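Long-range contact in glycoside hydrolase family 81 (Clostridium thermocellum, PDB 6FOP), which probably hydrolyses beta-1,3-glucans such as laminarin as part of the cellulosome: residues E238-T243 against K297-Y302. Residues are numbered along the deposited sequence; the frame is centred on the assembly and turned at random.
Sequences ESTLTT and KTVYRY
Leu241 and Tyr300 exchange two backbone hydrogen bonds, Leu241 N to Tyr300 O at 2.8 Å and Tyr300 N to Leu241 O at 2.9 Å, and Thr243 does the same with Thr298. Between these hydrogen-bonded pairs Thr242 faces Val299, and beyond Leu241 Thr240 faces Arg301, both in non-hydrogen-bonded positions, where alpha hydrogens of Thr240, Thr242 and Val299 lean on carbonyl oxygens across the gap. At the strand end Ser239 bonds Tyr302 twice: its backbone O accepts from Tyr302 N, while its hydroxyl OG, swung opposite the backbone N (chi1 -159°), donates to Tyr302 O over 2.6 Å, approaching from above the carbonyl plane. Tyr673 OH also bonds this hydroxyl, so two partners hold it.

On the face of Thr240, Thr242, Val299 and Arg301, Thr242 and Val299 run side by side, Thr242 OG1 lying 3.6 Å from Val299 CG2. Val299 CG1, pointing opposite the backbone N (chi1 -177°), reaches Thr240 CB at 3.9 Å. The extended Lys297 chain crosses the Thr242 methyl, and a water joins Lys297 NZ to Thr242 OG1. Another water links Arg301 NH1 to Glu238 O.

The other face carries Leu241, Thr243, Thr298 and Tyr300. Here a water donates to Leu241 O and is also hydrogen-bonded to the hydroxyls of Thr243 and Thr298, 2.7 Å from Thr243 OG1, bridging side chains that lie alongside one another. Helix 514-534 packs on this face through Tyr522, Thr525 and Glu529, and the phenol of Tyr300 bonds His266 O, that of Tyr302 Pro671 O.

Strand 240-251 is the middle of a three-stranded antiparallel sheet, with 223-235 along its other edge; Ser239 and Thr240, both opposite Asn235, form a G1 beta bulge where the turn from strand 223-235 enters strand 240-251.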
loop_
_atom_site.group_PDB
_atom_site.type_symbol
_atom_site.label_atom_id
_atom_site.label_comp_id
_atom_site.label_asym_id
_atom_site.label_seq_id
_atom_site.Cartn_x
_atom_site.Cartn_y
_atom_site.Cartn_z
ATOM N N GLU A 238 -19.447 -14.688 5.510
ATOM C CA GLU A 238 -18.334 -15.595 5.175
ATOM C C GLU A 238 -16.957 -15.135 5.666
ATOM O O GLU A 238 -15.988 -15.884 5.569
ATOM C CB GLU A 238 -18.329 -15.866 3.653
ATOM C CG GLU A 238 -19.600 -16.594 3.209
ATOM C CD GLU A 238 -19.580 -17.176 1.791
ATOM O OE1 GLU A 238 -18.528 -17.198 1.111
ATOM O OE2 GLU A 238 -20.656 -17.637 1.358
ATOM N N SER A 239 -16.868 -13.912 6.192
ATOM C CA SER A 239 -15.595 -13.335 6.622
ATOM C C SER A 239 -14.553 -13.344 5.501
ATOM O O SER A 239 -13.399 -13.675 5.716
ATOM C CB SER A 239 -15.068 -14.014 7.905
ATOM O OG SER A 239 -14.143 -13.176 8.585
ATOM N N THR A 240 -14.979 -12.917 4.316
ATOM C CA THR A 240 -14.100 -12.860 3.140
ATOM C C THR A 240 -14.086 -11.463 2.544
ATOM O O THR A 240 -15.027 -10.690 2.703
ATOM C CB THR A 240 -14.526 -13.827 2.028
ATOM O OG1 THR A 240 -15.878 -13.533 1.641
ATOM C CG2 THR A 240 -14.399 -15.246 2.480
ATOM N N LEU A 241 -13.001 -11.176 1.840
ATOM C CA LEU A 241 -12.839 -9.926 1.110
ATOM C C LEU A 241 -12.503 -10.275 -0.338
ATOM O O LEU A 241 -11.469 -10.880 -0.607
ATOM C CB LEU A 241 -11.751 -9.094 1.782
ATOM C CG LEU A 241 -11.521 -7.643 1.386
ATOM C CD1 LEU A 241 -10.796 -7.585 0.068
ATOM C CD2 LEU A 241 -12.808 -6.858 1.338
ATOM N N THR A 242 -13.419 -9.931 -1.241
ATOM C CA THR A 242 -13.290 -10.182 -2.657
ATOM C C THR A 242 -12.916 -8.906 -3.385
ATOM O O THR A 242 -13.505 -7.853 -3.138
ATOM C CB THR A 242 -14.613 -10.705 -3.200
ATOM O OG1 THR A 242 -14.920 -11.946 -2.564
ATOM C CG2 THR A 242 -14.530 -10.937 -4.713
ATOM N N THR A 243 -11.916 -9.005 -4.252
ATOM C CA THR A 243 -11.525 -7.880 -5.118
ATOM C C THR A 243 -11.609 -8.338 -6.575
ATOM O O THR A 243 -11.101 -9.416 -6.903
ATOM C CB THR A 243 -10.087 -7.417 -4.850
ATOM O OG1 THR A 243 -9.927 -7.187 -3.437
ATOM C CG2 THR A 243 -9.778 -6.122 -5.605
ATOM N N LYS A 297 -10.589 -12.183 -10.169
ATOM C CA LYS A 297 -10.791 -11.845 -8.769
ATOM C C LYS A 297 -9.787 -12.510 -7.866
ATOM O O LYS A 297 -9.214 -13.543 -8.205
ATOM C CB LYS A 297 -12.210 -12.130 -8.308
ATOM C CG LYS A 297 -12.615 -13.559 -8.174
ATOM C CD LYS A 297 -14.076 -13.608 -7.719
ATOM C CE LYS A 297 -14.523 -15.009 -7.388
ATOM N NZ LYS A 297 -15.956 -15.006 -6.976
ATOM N N THR A 298 -9.605 -11.891 -6.700
ATOM C CA THR A 298 -8.917 -12.525 -5.576
ATOM C C THR A 298 -9.929 -12.568 -4.442
ATOM O O THR A 298 -10.793 -11.666 -4.318
ATOM C CB THR A 298 -7.672 -11.737 -5.131
ATOM O OG1 THR A 298 -8.053 -10.415 -4.725
ATOM C CG2 THR A 298 -6.636 -11.668 -6.224
ATOM N N VAL A 299 -9.785 -13.576 -3.583
ATOM C CA VAL A 299 -10.641 -13.695 -2.385
ATOM C C VAL A 299 -9.721 -14.062 -1.224
ATOM O O VAL A 299 -9.022 -15.070 -1.271
ATOM C CB VAL A 299 -11.755 -14.757 -2.536
ATOM C CG1 VAL A 299 -12.632 -14.756 -1.288
ATOM C CG2 VAL A 299 -12.627 -14.447 -3.760
ATOM N N TYR A 300 -9.719 -13.208 -0.201
ATOM C CA TYR A 300 -8.952 -13.449 1.005
ATOM C C TYR A 300 -9.882 -13.675 2.176
ATOM O O TYR A 300 -10.933 -13.091 2.255
ATOM C CB TYR A 300 -8.077 -12.236 1.288
ATOM C CG TYR A 300 -7.137 -11.829 0.158
ATOM C CD1 TYR A 300 -6.321 -12.749 -0.484
ATOM C CD2 TYR A 300 -7.003 -10.496 -0.196
ATOM C CE1 TYR A 300 -5.452 -12.353 -1.513
ATOM C CE2 TYR A 300 -6.144 -10.091 -1.201
ATOM C CZ TYR A 300 -5.354 -11.016 -1.841
ATOM O OH TYR A 300 -4.514 -10.582 -2.837
ATOM N N ARG A 301 -9.431 -14.450 3.142
ATOM C CA ARG A 301 -10.129 -14.557 4.423
ATOM C C ARG A 301 -9.676 -13.404 5.329
ATOM O O ARG A 301 -8.486 -13.158 5.521
ATOM C CB ARG A 301 -9.853 -15.904 5.068
ATOM C CG ARG A 301 -10.487 -17.051 4.321
ATOM C CD ARG A 301 -10.590 -18.319 5.158
ATOM N NE ARG A 301 -10.831 -19.497 4.328
ATOM C CZ ARG A 301 -12.009 -19.836 3.807
ATOM N NH1 ARG A 301 -13.094 -19.087 4.012
ATOM N NH2 ARG A 301 -12.104 -20.937 3.059
ATOM N N TYR A 302 -10.671 -12.724 5.883
ATOM C CA TYR A 302 -10.481 -11.698 6.887
ATOM C C TYR A 302 -10.605 -12.373 8.248
ATOM O O TYR A 302 -11.505 -13.180 8.455
ATOM C CB TYR A 302 -11.573 -10.661 6.719
ATOM C CG TYR A 302 -11.675 -9.614 7.812
ATOM C CD1 TYR A 302 -10.678 -8.657 8.002
ATOM C CD2 TYR A 302 -12.809 -9.546 8.606
ATOM C CE1 TYR A 302 -10.790 -7.675 8.957
ATOM C CE2 TYR A 302 -12.942 -8.560 9.570
ATOM C CZ TYR A 302 -11.935 -7.622 9.741
ATOM O OH TYR A 302 -12.068 -6.640 10.689
HETATM O O HOH W 1 -13.764 -17.412 6.167
HETATM O O HOH W 2 -9.473 -9.601 -2.304
HETATM O O HOH W 3 -16.249 -14.015 -3.854
#